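Local coordinates for gluconate kinase (Lactobacillus acidophilus, PDB 3GBT), which probably phosphorylates gluconate with ATP, acting as a gluconokinase among the FGGY carbohydrate kinases, at residues V11-T16 with Y35-T40; G180-K185 with C282-K287; T211-P216 with D230-L235; T309-D314 with E367-V372; I347-A352 with A487-F492. All blocks are in the same frame, centred on the assembly; numbering follows the deposited sequence.

In the fold
Contacts 1 and 3 both reach the same six-stranded mixed sheet, toward its two outermost strands 27-34 and 213-214, their centres about 26 Å apart. Contact 2 ties the loop 180-185 to the edge strand 281-284 of the second, seven-stranded sheet, and so joins the N-terminal and C-terminal family regions; contact 3 is nested inside the chain loop it closes. Contacts 4 and 5, centres about 24 Å apart, come later and cross in sequence, their segments alternating. Contacts 3 and 4 lie about 50 Å apart, centre to centre, across the chain's centre. Together they sample both lobes of an actin-like ATPase fold and the join between them.

Contact 1 of 5, residues V11-T16 with Y35-T40; sequences VGTTAT and YPLIQT
Tyr35 reaches across to the Gly12-Thr14 turn, which links strands 4-11 and 15-22 as the first hairpin of the actin-like ATPase fold; in relatives such a glycine-threonine turn faces the nucleotide phosphates, and here the Thr14 side chain is about 10 Å from that of Thr261, which binds ATP. Two polar points hold the tyrosine. Its backbone N donates to Thr14 O at 2.8 Å. At the far end of the ring, OH gives its proton to Gly12 O (2.8 Å) and accepts one from Thr16 OG1, which lies in the ring plane. Between these points the flat body of the phenol runs under the turn, with Thr14 C and Ala15 N over one face and Ala15 CA making an off-centre CH-pi contact 4.0 Å from the centroid. An unusual, nearly eclipsed chi1 of 20° lays the ring beside the turn while the tyrosine N stays bonded to Thr14 O. A phenylalanine in its place could fill much of this room, but Gly12 O and Thr16 OG1 would probably lose their shared partner and the turn would be less firmly held. Glycine suits position 12, since a CB there would strike Ala15 O. Next along, Leu37 covers the turn's outer corner, its CD1 4.0 Å from Thr13 CG2, while Thr13 OG1 hydrogen-bonds to Trp99 NE1.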
# COMPACT_ATOMS: atom_id res chain seq x y z
N VAL A 11 -7.59 1.01 -8.57
CA VAL A 11 -7.31 -0.23 -9.27
C VAL A 11 -6.53 -1.18 -8.38
O VAL A 11 -5.29 -1.16 -8.36
CB VAL A 11 -6.49 0.03 -10.54
CG1 VAL A 11 -6.41 -1.23 -11.39
CG2 VAL A 11 -7.10 1.18 -11.31
N GLY A 12 -7.25 -2.01 -7.64
CA GLY A 12 -6.65 -2.92 -6.69
C GLY A 12 -6.22 -4.24 -7.30
O GLY A 12 -6.38 -4.48 -8.50
N THR A 13 -5.68 -5.10 -6.45
CA THR A 13 -5.14 -6.38 -6.87
C THR A 13 -6.22 -7.37 -7.27
O THR A 13 -6.04 -8.16 -8.20
CB THR A 13 -4.30 -7.00 -5.76
OG1 THR A 13 -3.03 -6.34 -5.71
CG2 THR A 13 -4.07 -8.46 -6.05
N THR A 14 -7.35 -7.33 -6.59
CA THR A 14 -8.42 -8.25 -6.91
C THR A 14 -9.69 -7.53 -7.37
O THR A 14 -10.65 -8.17 -7.79
CB THR A 14 -8.72 -9.23 -5.76
OG1 THR A 14 -9.07 -8.51 -4.58
CG2 THR A 14 -7.49 -10.09 -5.47
N ALA A 15 -9.68 -6.21 -7.29
CA ALA A 15 -10.81 -5.43 -7.75
C ALA A 15 -10.46 -3.96 -7.97
O ALA A 15 -9.55 -3.43 -7.34
CB ALA A 15 -11.97 -5.55 -6.76
N THR A 16 -11.19 -3.32 -8.87
CA THR A 16 -11.16 -1.88 -8.96
C THR A 16 -12.40 -1.35 -8.27
O THR A 16 -13.48 -1.92 -8.41
CB THR A 16 -11.13 -1.42 -10.42
OG1 THR A 16 -9.87 -1.75 -11.00
CG2 THR A 16 -11.32 0.07 -10.51
N TYR A 35 -11.54 -9.15 -10.29
CA TYR A 35 -10.95 -9.99 -11.32
C TYR A 35 -10.13 -11.07 -10.65
O TYR A 35 -9.77 -10.94 -9.48
CB TYR A 35 -10.08 -9.18 -12.29
CG TYR A 35 -9.64 -7.84 -11.76
CD1 TYR A 35 -10.47 -6.73 -11.84
CD2 TYR A 35 -8.38 -7.67 -11.19
CE1 TYR A 35 -10.07 -5.50 -11.36
CE2 TYR A 35 -7.97 -6.44 -10.71
CZ TYR A 35 -8.82 -5.36 -10.80
OH TYR A 35 -8.43 -4.13 -10.32
N PRO A 36 -9.87 -12.17 -11.37
CA PRO A 36 -9.11 -13.27 -10.79
C PRO A 36 -7.64 -12.95 -10.77
O PRO A 36 -7.12 -12.36 -11.72
CB PRO A 36 -9.37 -14.43 -11.76
CG PRO A 36 -10.45 -13.97 -12.69
CD PRO A 36 -10.34 -12.48 -12.73
N LEU A 37 -6.96 -13.35 -9.73
CA LEU A 37 -5.55 -13.26 -9.71
C LEU A 37 -5.00 -14.60 -10.14
O LEU A 37 -5.20 -15.57 -9.49
CB LEU A 37 -5.10 -12.93 -8.32
CG LEU A 37 -3.65 -12.60 -8.16
CD1 LEU A 37 -3.39 -11.28 -8.76
CD2 LEU A 37 -3.35 -12.57 -6.71
N ILE A 38 -4.32 -14.62 -11.26
CA ILE A 38 -3.70 -15.81 -11.80
C ILE A 38 -2.61 -16.36 -10.90
O ILE A 38 -1.54 -15.81 -10.83
CB ILE A 38 -3.08 -15.48 -13.14
CG1 ILE A 38 -4.16 -15.12 -14.14
CG2 ILE A 38 -2.28 -16.61 -13.65
CD1 ILE A 38 -3.71 -14.15 -15.21
N GLN A 39 -2.88 -17.47 -10.23
CA GLN A 39 -1.91 -18.10 -9.35
C GLN A 39 -1.61 -19.55 -9.70
O GLN A 39 -1.55 -20.38 -8.84
CB GLN A 39 -2.43 -18.06 -7.92
CG GLN A 39 -2.95 -16.72 -7.53
CD GLN A 39 -3.03 -16.50 -6.05
OE1 GLN A 39 -4.10 -16.57 -5.49
NE2 GLN A 39 -1.92 -16.19 -5.43
N THR A 40 -1.39 -19.85 -10.96
CA THR A 40 -1.16 -21.24 -11.36
C THR A 40 -0.34 -22.00 -10.33
O THR A 40 -0.81 -22.99 -9.75
CB THR A 40 -0.43 -21.35 -12.72
OG1 THR A 40 0.94 -20.95 -12.57
CG2 THR A 40 -1.12 -20.50 -13.78

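Contact 2 of 5, residues G180-K185 with C282-K287; sequences GILNLK and CYPADK
Torsions of Leu184 that depart from the staggered positions, chi1 -100° and chi2 24°, carry its CD1 onto Pro284 and the carbonyl of Cys282. The partner strand, 281-284, is the outermost of the seven-stranded sheet in the C-terminal half of this two-lobed, actin-like kinase fold, whereas the loop 180-185 belongs to the N-terminal family region, so the contact bridges the two. Leucine is apt here because its branched apolar end reaches the proline ring and the Cys282 carbonyl together. CD1 lies 3.6 Å from Pro284 CG and equally near CD of the same ring, and it sits 3.5 Å from Cys282 O. Leu184 CG, meanwhile, faces Cys282 SG at 4.3 Å. The leucine and the proline ring meet at about a right angle, a branch set against the ring's CG-CD side. Proline's rigid hydrocarbon ring suits a buried seat of this kind, and its other neighbours include Ala177 and Tyr290. Leu182 adds a looser touch, CD2 to Pro284 CG at 4.5 Å. At the exposed end the contact turns polar. Lys287 is bent at both chi2 and chi3, folding the side chain back toward the loop 180-185, where a long flexible cation can find a backbone acceptor near solvent. Its NZ donates to Lys185 O over 2.9 Å, with a C=O...N angle of 164°, nearly in line with the carbonyl bond.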
# COMPACT_ATOMS: atom_id res chain seq x y z
N GLY A 180 11.56 0.74 -8.34
CA GLY A 180 12.90 0.42 -7.88
C GLY A 180 13.92 0.97 -8.85
O GLY A 180 15.09 0.62 -8.79
N ILE A 181 13.47 1.84 -9.76
CA ILE A 181 14.33 2.39 -10.80
C ILE A 181 14.43 3.90 -10.71
O ILE A 181 15.35 4.51 -11.25
CB ILE A 181 13.81 2.03 -12.21
CG1 ILE A 181 13.32 0.59 -12.25
CG2 ILE A 181 14.89 2.26 -13.27
CD1 ILE A 181 12.89 0.15 -13.62
N LEU A 182 13.47 4.52 -10.03
CA LEU A 182 13.47 5.98 -9.88
C LEU A 182 14.50 6.44 -8.85
O LEU A 182 14.46 6.03 -7.69
CB LEU A 182 12.08 6.47 -9.49
CG LEU A 182 11.92 8.00 -9.53
CD1 LEU A 182 11.77 8.45 -10.96
CD2 LEU A 182 10.74 8.47 -8.68
N ASN A 183 15.43 7.28 -9.28
CA ASN A 183 16.43 7.85 -8.39
C ASN A 183 15.78 8.78 -7.37
O ASN A 183 14.95 9.61 -7.73
CB ASN A 183 17.48 8.62 -9.19
CG ASN A 183 18.73 8.95 -8.38
OD1 ASN A 183 19.65 8.14 -8.27
ND2 ASN A 183 18.77 10.15 -7.81
N LEU A 184 16.16 8.66 -6.10
CA LEU A 184 15.62 9.51 -5.04
C LEU A 184 16.05 10.96 -5.19
O LEU A 184 15.29 11.88 -4.91
CB LEU A 184 16.07 9.00 -3.67
CG LEU A 184 15.16 8.16 -2.78
CD1 LEU A 184 14.07 7.42 -3.57
CD2 LEU A 184 16.00 7.19 -1.94
N LYS A 185 17.29 11.17 -5.61
CA LYS A 185 17.81 12.53 -5.67
C LYS A 185 17.30 13.28 -6.89
O LYS A 185 16.86 14.42 -6.78
CB LYS A 185 19.34 12.54 -5.68
CG LYS A 185 19.90 13.94 -5.73
CD LYS A 185 21.40 13.94 -5.95
CE LYS A 185 21.94 15.36 -5.97
NZ LYS A 185 23.42 15.33 -6.13
N CYS A 282 11.14 4.28 0.84
CA CYS A 282 11.09 5.73 0.63
C CYS A 282 10.64 5.99 -0.79
O CYS A 282 11.44 5.94 -1.72
CB CYS A 282 12.46 6.37 0.87
SG CYS A 282 12.45 8.17 0.61
N TYR A 283 9.35 6.24 -0.96
CA TYR A 283 8.80 6.49 -2.29
C TYR A 283 8.54 7.99 -2.47
O TYR A 283 7.68 8.55 -1.80
CB TYR A 283 7.48 5.74 -2.49
CG TYR A 283 7.57 4.23 -2.35
CD1 TYR A 283 8.75 3.55 -2.64
CD2 TYR A 283 6.46 3.49 -1.97
CE1 TYR A 283 8.82 2.17 -2.53
CE2 TYR A 283 6.52 2.11 -1.86
CZ TYR A 283 7.70 1.45 -2.14
OH TYR A 283 7.75 0.08 -2.02
N PRO A 284 9.31 8.65 -3.35
CA PRO A 284 9.08 10.08 -3.59
C PRO A 284 7.69 10.35 -4.17
O PRO A 284 7.19 9.55 -4.96
CB PRO A 284 10.16 10.43 -4.62
CG PRO A 284 11.25 9.45 -4.36
CD PRO A 284 10.54 8.17 -4.00
N ALA A 285 7.08 11.45 -3.75
CA ALA A 285 5.89 11.97 -4.42
C ALA A 285 6.30 13.14 -5.32
O ALA A 285 5.92 13.20 -6.48
CB ALA A 285 4.84 12.41 -3.41
N ASP A 286 7.07 14.07 -4.75
CA ASP A 286 7.74 15.13 -5.50
C ASP A 286 9.02 15.53 -4.77
O ASP A 286 9.49 14.79 -3.90
CB ASP A 286 6.82 16.34 -5.71
CG ASP A 286 6.24 16.86 -4.41
OD1 ASP A 286 7.01 17.37 -3.56
OD2 ASP A 286 5.00 16.75 -4.24
N LYS A 287 9.59 16.68 -5.10
CA LYS A 287 10.91 17.04 -4.55
C LYS A 287 10.87 17.33 -3.05
O LYS A 287 11.89 17.22 -2.37
CB LYS A 287 11.51 18.25 -5.29
CG LYS A 287 12.12 17.91 -6.64
CD LYS A 287 13.35 17.01 -6.52
CE LYS A 287 14.44 17.66 -5.69
NZ LYS A 287 15.71 16.86 -5.78

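Contact 3 of 5, residues T211-P216 with D230-L235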
# COMPACT_ATOMS: atom_id res chain seq x y z
N THR A 211 -1.16 15.23 -10.70
CA THR A 211 -2.24 16.12 -11.11
C THR A 211 -2.27 16.37 -12.62
O THR A 211 -3.16 17.05 -13.11
CB THR A 211 -2.15 17.48 -10.42
OG1 THR A 211 -0.78 17.88 -10.33
CG2 THR A 211 -2.76 17.42 -9.04
N LYS A 212 -1.30 15.84 -13.36
CA LYS A 212 -1.28 16.12 -14.78
C LYS A 212 -2.58 15.69 -15.43
O LYS A 212 -3.12 14.62 -15.14
CB LYS A 212 -0.10 15.48 -15.50
CG LYS A 212 -0.13 15.79 -17.00
CD LYS A 212 1.25 16.06 -17.58
CE LYS A 212 1.14 16.88 -18.87
NZ LYS A 212 2.46 17.29 -19.42
N VAL A 213 -3.09 16.55 -16.31
CA VAL A 213 -4.26 16.22 -17.09
C VAL A 213 -3.82 15.49 -18.35
O VAL A 213 -2.92 15.94 -19.06
CB VAL A 213 -5.04 17.47 -17.48
CG1 VAL A 213 -6.21 17.10 -18.38
CG2 VAL A 213 -5.52 18.19 -16.23
N ILE A 214 -4.43 14.34 -18.61
CA ILE A 214 -4.15 13.58 -19.81
C ILE A 214 -5.36 13.65 -20.73
O ILE A 214 -6.44 13.13 -20.41
CB ILE A 214 -3.75 12.13 -19.49
CG1 ILE A 214 -2.28 12.06 -19.06
CG2 ILE A 214 -3.93 11.25 -20.69
CD1 ILE A 214 -2.09 12.21 -17.58
N PHE A 215 -5.18 14.31 -21.87
CA PHE A 215 -6.28 14.68 -22.76
C PHE A 215 -5.78 14.52 -24.19
O PHE A 215 -4.63 14.82 -24.49
CB PHE A 215 -6.66 16.14 -22.49
CG PHE A 215 -8.08 16.50 -22.86
CD1 PHE A 215 -9.14 16.11 -22.07
CD2 PHE A 215 -8.34 17.28 -23.99
CE1 PHE A 215 -10.45 16.46 -22.40
CE2 PHE A 215 -9.64 17.63 -24.33
CZ PHE A 215 -10.70 17.21 -23.53
N PRO A 216 -6.66 14.03 -25.09
CA PRO A 216 -8.05 13.70 -24.77
C PRO A 216 -8.23 12.20 -24.65
O PRO A 216 -7.32 11.42 -24.96
CB PRO A 216 -8.81 14.18 -26.03
CG PRO A 216 -7.73 14.51 -27.08
CD PRO A 216 -6.43 13.97 -26.54
N ASP A 230 -14.85 16.39 -23.18
CA ASP A 230 -13.98 17.20 -22.34
C ASP A 230 -13.76 16.64 -20.92
O ASP A 230 -13.28 17.34 -20.04
CB ASP A 230 -14.50 18.64 -22.27
CG ASP A 230 -16.00 18.70 -22.17
OD1 ASP A 230 -16.59 17.70 -21.70
OD2 ASP A 230 -16.58 19.73 -22.57
N THR A 231 -14.12 15.37 -20.73
CA THR A 231 -13.81 14.65 -19.49
C THR A 231 -12.31 14.42 -19.39
O THR A 231 -11.73 13.69 -20.19
CB THR A 231 -14.53 13.27 -19.44
OG1 THR A 231 -15.92 13.45 -19.14
CG2 THR A 231 -13.91 12.38 -18.39
N LYS A 232 -11.68 15.06 -18.40
CA LYS A 232 -10.24 14.94 -18.20
C LYS A 232 -9.84 13.65 -17.50
O LYS A 232 -10.54 13.16 -16.62
CB LYS A 232 -9.70 16.11 -17.38
CG LYS A 232 -9.63 17.43 -18.10
CD LYS A 232 -10.89 18.22 -17.87
CE LYS A 232 -10.56 19.68 -17.53
NZ LYS A 232 -9.46 20.24 -18.36
N ILE A 233 -8.69 13.10 -17.89
CA ILE A 233 -8.07 12.05 -17.11
C ILE A 233 -7.02 12.70 -16.23
O ILE A 233 -6.14 13.40 -16.72
CB ILE A 233 -7.33 11.04 -18.01
CG1 ILE A 233 -8.32 10.25 -18.86
CG2 ILE A 233 -6.49 10.10 -17.15
CD1 ILE A 233 -9.04 9.15 -18.12
N ILE A 234 -7.12 12.47 -14.92
CA ILE A 234 -6.05 12.90 -14.03
C ILE A 234 -5.11 11.72 -13.81
O ILE A 234 -5.56 10.61 -13.51
CB ILE A 234 -6.59 13.43 -12.70
CG1 ILE A 234 -7.83 14.29 -12.94
CG2 ILE A 234 -5.51 14.20 -11.96
CD1 ILE A 234 -7.60 15.45 -13.90
N LEU A 235 -3.82 11.96 -13.98
CA LEU A 235 -2.81 10.91 -13.94
C LEU A 235 -2.96 10.03 -12.69
O LEU A 235 -2.86 8.81 -12.75
CB LEU A 235 -1.41 11.53 -14.00
CG LEU A 235 -0.22 10.59 -14.18
CD1 LEU A 235 -0.44 9.66 -15.37
CD2 LEU A 235 1.07 11.38 -14.33
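This is an antiparallel beta pairing at the rim of the six-stranded sheet, where the short outermost strand 213-214 lies beside strand 232-238. Ile214 and Ile233 form the hydrogen-bonded pair: Ile214 N donates to Ile233 O at 2.7 Å, almost straight at 174°, whereas the return bond from Ile233 N to Ile214 O is weak at 3.4 Å. Val213 and Ile234 are the non-hydrogen-bonded pair beside them. The ladder is extended by Leu235 N, which donates to Lys212 O (3.0 Å). Side chains sort by face. On one, Ile214 CB lies 4.0 Å from Ile233 CB. There Ile214 CD1 also reaches Leu235 CB at 3.7 Å, and helix 157-166 covers Ile214 and Leu235. Val213 and Ile234 share the other face, Val213 CG2 touching Ile234 CD1, and helix 429-441 packs over them. Beta-branched residues fit such a strand because branching at CB favours the extended backbone, and successive residues alternate between the faces. Val213 CG1 also lies against Lys232 CG at 3.4 Å, so the aliphatic part of the lysine extends this apolar surface. Beyond the strand pair, the ring of Phe215 presents its edge to Asp230, CZ standing 3.5 Å from Asp230 CA, while Pro216 CB lies over one ring face after a cis peptide bond. Lys232 NZ is too distant from that ring for more than a weak attraction. The chemistry implies an edge held by main-chain bonds, one of them weak, and by apolar contacts on both faces, with the side-chain charges of Lys212 and Asp230 on its exposed side.

Contact 4 of 5, residues T309-D314 with E367-V372; sequences TLFDAD and EMARAV
Leu310 does most of the work, pressing from the last part of helix 300-311 onto helix 365-388. Its CD2 is the touching branch. Coming over the helix backbone, it lies 3.9 Å from Met368 O and 4.0 Å from Ala369 N, then meets Met368 CB and, one turn on, Val372 CG2 at 4.2 Å. A branched apolar side chain suits this spot, where small and aliphatic residues line the receiving helix; Met368 is modelled as selenomethionine. Phe311 joins more loosely, offering its ring edge to Ala369, with CE1 4.4 Å from CB. The small alanine permits this approach. Farther along the segment, at Asp312, the chain is loop and exposed. There OD1 of Asp312 accepts from Asp314 N at 2.7 Å, closing an Asx turn that does not touch helix 365-388. Other elements complete the setting: Phe320 of helix 317-325 meets the Phe311 ring at a steep angle, and Lys365 makes a cation-pi contact with that ring. The contact thus packs the late part of the helix that begins at the ATP-binding Gly300 against helices 365-388 and 317-325, with Phe356 of strand 354-357 behind Met368 and Val372.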
# COMPACT_ATOMS: atom_id res chain seq x y z
N THR A 309 -8.20 -21.08 15.13
CA THR A 309 -7.43 -22.20 15.65
C THR A 309 -7.37 -22.15 17.18
O THR A 309 -7.31 -23.19 17.85
CB THR A 309 -6.02 -22.29 15.02
OG1 THR A 309 -5.04 -21.85 15.97
CG2 THR A 309 -5.95 -21.47 13.76
N LEU A 310 -7.41 -20.95 17.74
CA LEU A 310 -7.36 -20.78 19.18
C LEU A 310 -8.72 -21.12 19.80
O LEU A 310 -8.79 -21.62 20.92
CB LEU A 310 -6.94 -19.35 19.51
CG LEU A 310 -5.81 -19.11 20.51
CD1 LEU A 310 -4.61 -20.01 20.18
CD2 LEU A 310 -5.41 -17.64 20.51
N PHE A 311 -9.80 -20.84 19.08
CA PHE A 311 -11.14 -21.24 19.52
C PHE A 311 -11.72 -22.27 18.55
O PHE A 311 -11.30 -23.42 18.52
CB PHE A 311 -12.05 -20.01 19.63
CG PHE A 311 -11.63 -19.04 20.70
CD1 PHE A 311 -10.71 -18.05 20.43
CD2 PHE A 311 -12.15 -19.14 21.98
CE1 PHE A 311 -10.31 -17.16 21.40
CE2 PHE A 311 -11.76 -18.26 22.97
CZ PHE A 311 -10.83 -17.27 22.68
N ASP A 312 -12.69 -21.86 17.74
CA ASP A 312 -13.15 -22.71 16.65
C ASP A 312 -13.77 -21.83 15.57
O ASP A 312 -13.78 -20.61 15.71
CB ASP A 312 -14.13 -23.78 17.13
CG ASP A 312 -15.42 -23.20 17.68
OD1 ASP A 312 -15.96 -22.24 17.08
OD2 ASP A 312 -15.91 -23.72 18.71
N ALA A 313 -14.28 -22.44 14.51
CA ALA A 313 -14.78 -21.67 13.37
C ALA A 313 -16.03 -20.85 13.67
O ALA A 313 -16.39 -19.98 12.88
CB ALA A 313 -15.03 -22.59 12.19
N ASP A 314 -16.69 -21.11 14.79
CA ASP A 314 -17.89 -20.37 15.18
C ASP A 314 -17.56 -19.25 16.16
O ASP A 314 -18.46 -18.68 16.77
CB ASP A 314 -18.92 -21.30 15.82
CG ASP A 314 -19.36 -22.43 14.91
OD1 ASP A 314 -19.33 -22.24 13.67
OD2 ASP A 314 -19.72 -23.50 15.44
N GLU A 367 -5.21 -14.90 27.93
CA GLU A 367 -3.84 -14.40 27.77
C GLU A 367 -3.29 -14.65 26.36
O GLU A 367 -2.57 -13.81 25.81
CB GLU A 367 -2.90 -15.03 28.80
CG GLU A 367 -2.96 -14.39 30.19
CD GLU A 367 -4.21 -14.77 30.97
OE1 GLU A 367 -4.80 -15.83 30.67
OE2 GLU A 367 -4.58 -14.00 31.88
N MSE A 368 -3.62 -15.80 25.78
CA MSE A 368 -3.13 -16.10 24.44
C MSE A 368 -3.95 -15.34 23.42
O MSE A 368 -3.42 -14.90 22.40
CB MSE A 368 -3.18 -17.60 24.15
CG MSE A 368 -2.15 -18.40 24.94
SE MSE A 368 -2.19 -20.32 24.54
CE MSE A 368 -1.16 -20.36 22.87
N ALA A 369 -5.25 -15.18 23.69
CA ALA A 369 -6.08 -14.38 22.82
C ALA A 369 -5.52 -12.96 22.76
O ALA A 369 -5.31 -12.41 21.68
CB ALA A 369 -7.50 -14.37 23.30
N ARG A 370 -5.27 -12.37 23.93
CA ARG A 370 -4.84 -10.98 23.95
C ARG A 370 -3.45 -10.83 23.35
O ARG A 370 -3.20 -9.87 22.61
CB ARG A 370 -4.90 -10.36 25.35
CG ARG A 370 -4.66 -8.86 25.34
CD ARG A 370 -4.49 -8.28 26.72
NE ARG A 370 -5.74 -7.77 27.26
CZ ARG A 370 -6.01 -6.48 27.42
NH1 ARG A 370 -5.11 -5.55 27.10
NH2 ARG A 370 -7.19 -6.12 27.92
N ALA A 371 -2.55 -11.77 23.65
CA ALA A 371 -1.18 -11.70 23.14
C ALA A 371 -1.16 -11.63 21.61
O ALA A 371 -0.35 -10.91 21.04
CB ALA A 371 -0.33 -12.88 23.64
N VAL A 372 -2.06 -12.37 20.97
CA VAL A 372 -2.22 -12.28 19.51
C VAL A 372 -2.44 -10.82 19.07
O VAL A 372 -1.66 -10.28 18.27
CB VAL A 372 -3.36 -13.19 18.98
CG1 VAL A 372 -3.78 -12.77 17.60
CG2 VAL A 372 -2.91 -14.64 18.95

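Contact 5 of 5, residues I347-A352 with A487-F492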
# COMPACT_ATOMS: atom_id res chain seq x y z
N ILE A 347 10.60 -6.57 9.51
CA ILE A 347 11.70 -7.55 9.53
C ILE A 347 12.12 -8.03 8.14
O ILE A 347 13.17 -8.67 8.00
CB ILE A 347 11.35 -8.78 10.38
CG1 ILE A 347 10.19 -9.56 9.76
CG2 ILE A 347 11.02 -8.36 11.80
CD1 ILE A 347 9.95 -10.90 10.44
N TRP A 348 11.31 -7.75 7.13
CA TRP A 348 11.64 -8.13 5.77
C TRP A 348 12.27 -9.51 5.70
O TRP A 348 13.41 -9.67 5.28
CB TRP A 348 12.56 -7.08 5.14
CG TRP A 348 11.88 -5.76 5.05
CD1 TRP A 348 11.99 -4.71 5.92
CD2 TRP A 348 10.93 -5.36 4.05
NE1 TRP A 348 11.18 -3.68 5.51
CE2 TRP A 348 10.51 -4.06 4.37
CE3 TRP A 348 10.39 -5.98 2.92
CZ2 TRP A 348 9.59 -3.36 3.60
CZ3 TRP A 348 9.48 -5.29 2.15
CH2 TRP A 348 9.09 -3.99 2.50
N ASP A 349 11.51 -10.51 6.14
CA ASP A 349 11.93 -11.89 6.06
C ASP A 349 10.74 -12.73 5.62
O ASP A 349 9.75 -12.85 6.34
CB ASP A 349 12.43 -12.38 7.42
CG ASP A 349 12.94 -13.82 7.37
OD1 ASP A 349 12.58 -14.57 6.43
OD2 ASP A 349 13.71 -14.19 8.28
N ALA A 350 10.85 -13.32 4.43
CA ALA A 350 9.79 -14.14 3.88
C ALA A 350 9.66 -15.50 4.55
O ALA A 350 8.67 -16.19 4.35
CB ALA A 350 10.00 -14.33 2.39
N ASN A 351 10.66 -15.89 5.33
CA ASN A 351 10.61 -17.20 5.99
C ASN A 351 10.07 -17.14 7.40
O ASN A 351 9.83 -18.17 8.03
CB ASN A 351 11.99 -17.84 6.05
CG ASN A 351 12.59 -18.02 4.69
OD1 ASN A 351 11.89 -18.36 3.74
ND2 ASN A 351 13.89 -17.77 4.59
N ALA A 352 9.89 -15.92 7.90
CA ALA A 352 9.46 -15.73 9.27
C ALA A 352 8.22 -16.56 9.53
O ALA A 352 7.44 -16.83 8.61
CB ALA A 352 9.20 -14.26 9.54
N ALA A 487 17.25 -15.12 13.49
CA ALA A 487 18.12 -15.96 12.68
C ALA A 487 17.63 -17.41 12.51
O ALA A 487 18.24 -18.18 11.77
CB ALA A 487 19.54 -15.94 13.25
N SER A 488 16.52 -17.76 13.15
CA SER A 488 16.08 -19.15 13.19
C SER A 488 15.09 -19.59 12.11
O SER A 488 14.85 -20.78 11.93
CB SER A 488 15.47 -19.47 14.55
OG SER A 488 16.45 -19.44 15.57
N TYR A 489 14.50 -18.64 11.38
CA TYR A 489 13.37 -18.99 10.52
C TYR A 489 13.72 -19.83 9.29
O TYR A 489 12.85 -20.52 8.74
CB TYR A 489 12.60 -17.73 10.13
CG TYR A 489 12.05 -16.98 11.32
CD1 TYR A 489 12.29 -15.62 11.47
CD2 TYR A 489 11.32 -17.63 12.29
CE1 TYR A 489 11.79 -14.92 12.56
CE2 TYR A 489 10.81 -16.95 13.39
CZ TYR A 489 11.05 -15.60 13.52
OH TYR A 489 10.56 -14.91 14.60
N GLY A 490 14.97 -19.76 8.84
CA GLY A 490 15.37 -20.50 7.66
C GLY A 490 15.43 -21.97 8.02
O GLY A 490 15.16 -22.87 7.22
N LYS A 491 15.79 -22.21 9.27
CA LYS A 491 15.88 -23.55 9.80
C LYS A 491 14.58 -24.34 9.53
O LYS A 491 14.61 -25.57 9.45
CB LYS A 491 16.18 -23.47 11.30
CG LYS A 491 16.89 -24.68 11.89
CD LYS A 491 18.35 -24.78 11.43
CE LYS A 491 19.05 -26.00 12.06
NZ LYS A 491 18.30 -27.28 11.82
N PHE A 492 13.46 -23.63 9.37
CA PHE A 492 12.13 -24.26 9.33
C PHE A 492 11.76 -24.91 8.00
O PHE A 492 10.58 -25.16 7.73
CB PHE A 492 11.05 -23.24 9.69
CG PHE A 492 10.82 -23.10 11.16
CD1 PHE A 492 11.52 -22.17 11.90
CD2 PHE A 492 9.90 -23.92 11.81
CE1 PHE A 492 11.32 -22.05 13.25
CE2 PHE A 492 9.69 -23.81 13.16
CZ PHE A 492 10.41 -22.87 13.89
O HOH W 1 15.75 -16.75 9.40
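Tyr489 lays its ring against Ala352, the last residue of a type I beta turn that runs from Asp349; the contact brings the segment following the long helix 465-485 onto a loop of the C-terminal family region, ahead of strand 354-357. From its CB outward, the tyrosine meets the turn atom by atom. CB rests 3.5 Å from Asn351 O. With CG placed anti to the carbonyl carbon (chi1 -60°), the ring then turns flat toward the turn, and CG sits beneath Ala352 CA, also 3.5 Å away. That CA lies over the face and makes a CH-pi contact 3.8 Å from the ring centroid. One side of the ring is engaged further: CD1 is 3.8 Å from Asp349 OD2, which lies at the ring edge with its carboxylate plane 71° from that of the ring, and CE1 comes to 4.0 Å from Ala352 CB. Farther out, CZ and OH touch no atom of the loop 347-352. Alanine's small side chain suits position 352, where Ala352 CB already lies 3.9 Å from Tyr489 CD1. An alanine at Tyr489 would remove the whole ring and is likely to leave Ala352 CA without the surface it packs on, opening a gap beside the turn. Asn351 adds its CB beside Tyr489 O. The other carboxylate oxygen stiffens the turn itself in an Asx turn: Asp349 OD1 accepts from Asn351 N at 2.6 Å, the donor coming to its anti side.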